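Local coordinates for protein hydrolase, isochorismatase family (Pseudomonas putida KT2440, PDB 4H17) that probably acts as a hydrolase of the isochorismatase family, on a substrate not yet established, with a Rossmann-like fold and two subunits in its assembly, at residues M132-V137 and R161-K166; L153-S158 and C178-M183. All coordinates share one frame; numbering follows the deposited sequence.

Interaction 1: M132-V137 and R161-K166; sequences MSHSSV and RDLAFK. With SO4 (sulfate ion), chain C.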
loop_
_atom_site.group_PDB
_atom_site.type_symbol
_atom_site.label_atom_id
_atom_site.label_comp_id
_atom_site.label_asym_id
_atom_site.label_seq_id
_atom_site.Cartn_x
_atom_site.Cartn_y
_atom_site.Cartn_z
HETATM N N MSE A 132 6.277 5.202 -8.763
HETATM C CA MSE A 132 4.881 5.131 -9.313
HETATM C C MSE A 132 3.902 5.244 -8.173
HETATM O O MSE A 132 4.201 4.842 -7.033
HETATM C CB MSE A 132 4.676 3.782 -10.007
HETATM C CG MSE A 132 5.644 3.594 -11.157
HETATM SE SE MSE A 132 5.378 1.971 -12.205
HETATM C CE MSE A 132 5.603 0.621 -10.774
ATOM N N SER A 133 2.745 5.811 -8.443
ATOM C CA SER A 133 1.803 6.122 -7.376
ATOM C C SER A 133 1.427 4.869 -6.592
ATOM O O SER A 133 1.298 4.942 -5.364
ATOM C CB SER A 133 0.549 6.828 -7.908
ATOM O OG SER A 133 -0.099 6.095 -8.880
ATOM N N HIS A 134 1.224 3.742 -7.266
ATOM C CA HIS A 134 0.688 2.518 -6.617
ATOM C C HIS A 134 1.766 1.696 -5.899
ATOM O O HIS A 134 1.450 0.757 -5.173
ATOM C CB HIS A 134 -0.060 1.617 -7.600
ATOM C CG HIS A 134 0.819 1.015 -8.634
ATOM N ND1 HIS A 134 1.327 1.740 -9.684
ATOM C CD2 HIS A 134 1.348 -0.224 -8.748
ATOM C CE1 HIS A 134 2.130 0.982 -10.401
ATOM N NE2 HIS A 134 2.125 -0.227 -9.881
ATOM N N SER A 135 3.037 1.991 -6.173
ATOM C CA SER A 135 4.142 1.125 -5.751
ATOM C C SER A 135 5.050 1.846 -4.741
ATOM O O SER A 135 4.732 1.866 -3.567
ATOM C CB SER A 135 4.882 0.548 -6.969
ATOM O OG SER A 135 5.980 -0.235 -6.569
ATOM N N SER A 136 6.094 2.569 -5.181
ATOM C CA SER A 136 6.970 3.245 -4.195
ATOM C C SER A 136 6.274 4.379 -3.401
ATOM O O SER A 136 6.543 4.562 -2.221
ATOM C CB SER A 136 8.280 3.811 -4.802
ATOM O OG SER A 136 9.207 2.778 -5.097
ATOM N N VAL A 137 5.347 5.087 -4.031
ATOM C CA VAL A 137 4.702 6.226 -3.374
ATOM C C VAL A 137 3.746 5.696 -2.290
ATOM O O VAL A 137 3.901 6.016 -1.115
ATOM C CB VAL A 137 3.964 7.119 -4.381
ATOM C CG1 VAL A 137 3.208 8.205 -3.670
ATOM C CG2 VAL A 137 4.931 7.777 -5.368
ATOM N N ARG A 161 1.171 3.743 -14.477
ATOM C CA ARG A 161 0.982 3.183 -15.822
ATOM C C ARG A 161 -0.214 2.217 -15.887
ATOM O O ARG A 161 -0.802 1.839 -14.865
ATOM C CB ARG A 161 2.261 2.530 -16.275
ATOM C CG ARG A 161 2.558 1.184 -15.596
ATOM C CD ARG A 161 3.932 0.624 -15.958
ATOM N NE ARG A 161 4.007 -0.845 -15.822
ATOM C CZ ARG A 161 4.046 -1.516 -14.671
ATOM N NH1 ARG A 161 4.052 -0.879 -13.498
ATOM N NH2 ARG A 161 4.085 -2.841 -14.719
ATOM N N ASP A 162 -0.614 1.867 -17.114
ATOM C CA ASP A 162 -1.586 0.825 -17.327
ATOM C C ASP A 162 -1.118 -0.451 -16.662
ATOM O O ASP A 162 0.029 -0.877 -16.861
ATOM C CB ASP A 162 -1.786 0.519 -18.818
ATOM C CG ASP A 162 -2.466 1.635 -19.615
ATOM O OD1 ASP A 162 -2.843 2.669 -19.084
ATOM O OD2 ASP A 162 -2.625 1.430 -20.835
ATOM N N LEU A 163 -1.999 -1.117 -15.921
ATOM C CA LEU A 163 -1.655 -2.426 -15.331
ATOM C C LEU A 163 -2.510 -3.574 -15.796
ATOM O O LEU A 163 -3.690 -3.397 -16.166
ATOM C CB LEU A 163 -1.725 -2.400 -13.804
ATOM C CG LEU A 163 -0.839 -1.389 -13.090
ATOM C CD1 LEU A 163 -1.128 -1.396 -11.599
ATOM C CD2 LEU A 163 0.607 -1.620 -13.386
ATOM N N ALA A 164 -1.889 -4.750 -15.852
ATOM C CA ALA A 164 -2.605 -5.972 -16.120
ATOM C C ALA A 164 -3.525 -6.365 -14.987
ATOM O O ALA A 164 -3.156 -6.308 -13.842
ATOM C CB ALA A 164 -1.646 -7.104 -16.403
ATOM N N PHE A 165 -4.713 -6.810 -15.351
ATOM C CA PHE A 165 -5.581 -7.583 -14.474
ATOM C C PHE A 165 -5.973 -8.830 -15.280
ATOM O O PHE A 165 -6.801 -8.799 -16.230
ATOM C CB PHE A 165 -6.797 -6.768 -14.011
ATOM C CG PHE A 165 -7.675 -7.529 -13.121
ATOM C CD1 PHE A 165 -7.281 -7.745 -11.815
ATOM C CD2 PHE A 165 -8.814 -8.140 -13.602
ATOM C CE1 PHE A 165 -8.036 -8.535 -10.981
ATOM C CE2 PHE A 165 -9.573 -8.942 -12.763
ATOM C CZ PHE A 165 -9.172 -9.132 -11.448
ATOM N N LYS A 166 -5.316 -9.935 -14.970
ATOM C CA LYS A 166 -5.485 -11.173 -15.726
ATOM C C LYS A 166 -5.182 -10.920 -17.204
ATOM O O LYS A 166 -4.205 -10.247 -17.500
ATOM C CB LYS A 166 -6.841 -11.823 -15.440
ATOM C CG LYS A 166 -7.011 -12.034 -13.945
ATOM C CD LYS A 166 -8.290 -12.753 -13.575
ATOM C CE LYS A 166 -8.561 -12.743 -12.058
ATOM N NZ LYS A 166 -7.861 -13.859 -11.347
HETATM S S SO4 C . 8.250 1.961 -8.380
HETATM O O1 SO4 C . 9.447 2.351 -7.605
HETATM O O2 SO4 C . 7.071 2.631 -7.892
HETATM O O3 SO4 C . 8.051 0.506 -8.176
HETATM O O4 SO4 C . 8.437 2.128 -9.833
#
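At the likely active site of this isochorismatase-like fold, where a strand gives way to helix 133-146, the Met132 side chain and the His134 ring meet Arg161 and Leu163. The peptide bond before Met132 is cis, a known feature of this family, and Met132 occupies the N-cap position. Its carbonyl O accepts Ser135 N and Val137 N, the latter in a wider pi-type turn. Met132 N and Ser136 N donate to sulfate O2, at 2.8 Å and 2.9 Å, while Ser136 OG holds sulfate O1 at 2.6 Å and Ser135 OG binds O3. Lys103 bonds Ser136 OG; Ser136 probably stands where cysteine-hydrolase relatives carry their nucleophile. The sulfate, probably from the crystallisation liquor, may mark a substrate or oxyanion position.

Beside this pocket, chi1 (-61°) and an extended chi2 carry Met132 SE (selenomethionine) to the guanidinium edge of Arg161, 3.4 Å from NH1. The chi3 bend then turns CE to 3.5 Å from Arg161 NH1 and 3.3 Å from sulfate O4. A native sulfur, likewise polarisable, would probably tolerate the cation. Extended Arg161 salt-bridges through NH2 to Asp185 OD1 of the second subunit, whose OD2 accepts from His134 NE2, so residues beside Met132 are held at the dimer interface. The His134 and guanidinium planes stand 39° apart. Leu163 covers one ring face by a CH-pi contact, its CD1 4.0 Å from the His134 centroid and 16° off the ring normal.

Interaction 2: L153-S158 and C178-M183; sequences LVEDAS and CEMAVM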
loop_
_atom_site.group_PDB
_atom_site.type_symbol
_atom_site.label_atom_id
_atom_site.label_comp_id
_atom_site.label_asym_id
_atom_site.label_seq_id
_atom_site.Cartn_x
_atom_site.Cartn_y
_atom_site.Cartn_z
ATOM N N LEU A 153 -0.233 13.985 -0.079
ATOM C CA LEU A 153 0.210 13.395 -1.335
ATOM C C LEU A 153 -0.300 14.235 -2.467
ATOM O O LEU A 153 -1.501 14.499 -2.563
ATOM C CB LEU A 153 -0.340 11.970 -1.434
ATOM C CG LEU A 153 -0.080 11.162 -2.691
ATOM C CD1 LEU A 153 1.369 11.026 -3.073
ATOM C CD2 LEU A 153 -0.704 9.796 -2.502
ATOM N N VAL A 154 0.583 14.628 -3.370
ATOM C CA VAL A 154 0.202 15.601 -4.404
ATOM C C VAL A 154 -0.231 14.826 -5.636
ATOM O O VAL A 154 0.597 14.300 -6.377
ATOM C CB VAL A 154 1.335 16.564 -4.751
ATOM C CG1 VAL A 154 0.857 17.640 -5.710
ATOM C CG2 VAL A 154 1.900 17.160 -3.484
ATOM N N GLU A 155 -1.548 14.727 -5.832
ATOM C CA GLU A 155 -2.094 13.721 -6.751
ATOM C C GLU A 155 -1.759 13.998 -8.219
ATOM O O GLU A 155 -1.660 13.082 -9.032
ATOM C CB GLU A 155 -3.616 13.612 -6.596
ATOM C CG GLU A 155 -4.329 14.927 -6.813
ATOM C CD GLU A 155 -5.765 14.878 -6.347
ATOM O OE1 GLU A 155 -6.403 13.810 -6.533
ATOM O OE2 GLU A 155 -6.237 15.904 -5.800
ATOM N N ASP A 156 -1.571 15.267 -8.549
ATOM C CA ASP A 156 -1.239 15.676 -9.925
ATOM C C ASP A 156 0.263 15.912 -10.152
ATOM O O ASP A 156 0.697 16.326 -11.217
ATOM C CB ASP A 156 -2.121 16.856 -10.385
ATOM C CG ASP A 156 -1.953 18.097 -9.534
ATOM O OD1 ASP A 156 -1.139 18.114 -8.596
ATOM O OD2 ASP A 156 -2.673 19.084 -9.818
ATOM N N ALA A 157 1.041 15.492 -9.164
ATOM C CA ALA A 157 2.512 15.482 -9.222
ATOM C C ALA A 157 3.001 14.043 -9.016
ATOM O O ALA A 157 4.111 13.797 -8.503
ATOM C CB ALA A 157 3.087 16.392 -8.183
ATOM N N SER A 158 2.158 13.107 -9.402
ATOM C CA SER A 158 2.434 11.670 -9.260
ATOM C C SER A 158 1.766 10.983 -10.440
ATOM O O SER A 158 0.817 11.527 -11.052
ATOM C CB SER A 158 1.938 11.178 -7.902
ATOM O OG SER A 158 2.117 9.747 -7.744
ATOM N N CYS A 178 -8.054 5.201 -8.169
ATOM C CA CYS A 178 -8.316 4.274 -7.085
ATOM C C CYS A 178 -7.280 4.430 -5.980
ATOM O O CYS A 178 -7.619 4.487 -4.791
ATOM C CB CYS A 178 -8.406 2.837 -7.619
ATOM S SG CYS A 178 -9.895 2.506 -8.640
ATOM N N GLU A 179 -5.998 4.536 -6.324
ATOM C CA GLU A 179 -4.992 4.675 -5.284
ATOM C C GLU A 179 -5.094 5.994 -4.543
ATOM O O GLU A 179 -4.847 6.013 -3.354
ATOM C CB GLU A 179 -3.586 4.397 -5.752
ATOM C CG GLU A 179 -2.674 3.921 -4.561
ATOM C CD GLU A 179 -2.960 2.518 -3.967
ATOM O OE1 GLU A 179 -3.793 1.751 -4.518
ATOM O OE2 GLU A 179 -2.351 2.149 -2.909
HETATM N N MSE A 180 -5.550 7.056 -5.214
HETATM C CA MSE A 180 -5.739 8.350 -4.565
HETATM C C MSE A 180 -6.896 8.231 -3.590
HETATM O O MSE A 180 -6.799 8.735 -2.471
HETATM C CB MSE A 180 -5.953 9.550 -5.505
HETATM C CG MSE A 180 -4.768 9.998 -6.393
HETATM SE SE MSE A 180 -3.095 10.146 -5.408
HETATM C CE MSE A 180 -2.327 8.421 -5.834
ATOM N N ALA A 181 -7.950 7.517 -3.960
ATOM C CA ALA A 181 -9.086 7.284 -3.062
ATOM C C ALA A 181 -8.652 6.476 -1.823
ATOM O O ALA A 181 -9.063 6.777 -0.687
ATOM C CB ALA A 181 -10.238 6.604 -3.800
ATOM N N VAL A 182 -7.845 5.449 -2.069
ATOM C CA VAL A 182 -7.285 4.563 -1.020
ATOM C C VAL A 182 -6.400 5.359 -0.041
ATOM O O VAL A 182 -6.548 5.270 1.177
ATOM C CB VAL A 182 -6.515 3.391 -1.681
ATOM C CG1 VAL A 182 -5.533 2.713 -0.731
ATOM C CG2 VAL A 182 -7.497 2.405 -2.303
HETATM N N MSE A 183 -5.493 6.166 -0.592
HETATM C CA MSE A 183 -4.671 7.071 0.215
HETATM C C MSE A 183 -5.512 8.021 1.046
HETATM O O MSE A 183 -5.286 8.151 2.234
HETATM C CB MSE A 183 -3.735 7.860 -0.724
HETATM C CG MSE A 183 -2.704 6.935 -1.399
HETATM SE SE MSE A 183 -1.312 6.409 -0.177
HETATM C CE MSE A 183 -1.839 4.579 0.085
#
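The flat group among the touching side chains is the Glu155 carboxylate, and it meets the helix lightly: its OE1 stands 4.2 Å from Met180 CG, a loose van der Waals approach of a carboxylate oxygen to a methylene, with no hydrogen bond. Beyond this helix Glu155 OE2 forms a salt bridge with Lys166 of the second subunit, so an acid suits this partly exposed corner at the dimer interface. The nearer part of the same chain is its methylene CB, which lies 3.7 Å from Met180 SE. In Met180, deposited as selenomethionine, the bend at chi2 (-47°) sets SE between Glu155 CB and Leu153 CD2, the latter 3.8 Å away, and chi3 (97°) turns only CE, toward the leucine. Flexible and unbranched, the residue can follow the uneven surface of a strand that is about to turn.

These pieces belong to a beta-alpha-beta crossover of the Rossmann-like fold: strand 150-159 leads by way of a small antiparallel hairpin into helix 172-186, which packs over the sheet before strand 189-191 joins parallel to the first. Val190 of that last strand touches Glu155, Met180 and Met183. At 155-157 the first strand turns a corner through a type I beta turn from Val154 to Ala157, closed by Ala157 N to Val154 O at 3.1 Å.

Leu153, with CG anti to its own backbone nitrogen (chi1 177°), sends CD2 into the notch between two residues one helical turn apart. It meets Met180 at about a right angle and Met183 obliquely. The branched end fills the step between both: Leu153 CD2 lies 4.0 Å from Met180 CE and 3.7 Å from Met183 CG, after which the Met183 chain bends away from the strand.

Interactions 1 and 2 have centres about 12 Å apart, and their segments alternate along the chain: 132-137, 153-158, 161-166, 178-183. Helix 133-146 leads to strand 150-159, which is followed by strand 163-165 and then helix 172-186. The two contacts touch where the first helix turn meets the strand: Val137 CG1 lies 3.4 Å from Leu153 CD1, and Ser133 CB 3.3 Å from Ser158 OG. Ser133 CB also packs 3.9 Å from Met180 CE, so the crossover of interaction 2 lies directly beside the sulfate-holding helix start of interaction 1. Across the dimer, Lys166 of one subunit, from interaction 1, pairs with Glu155 of the other, from interaction 2.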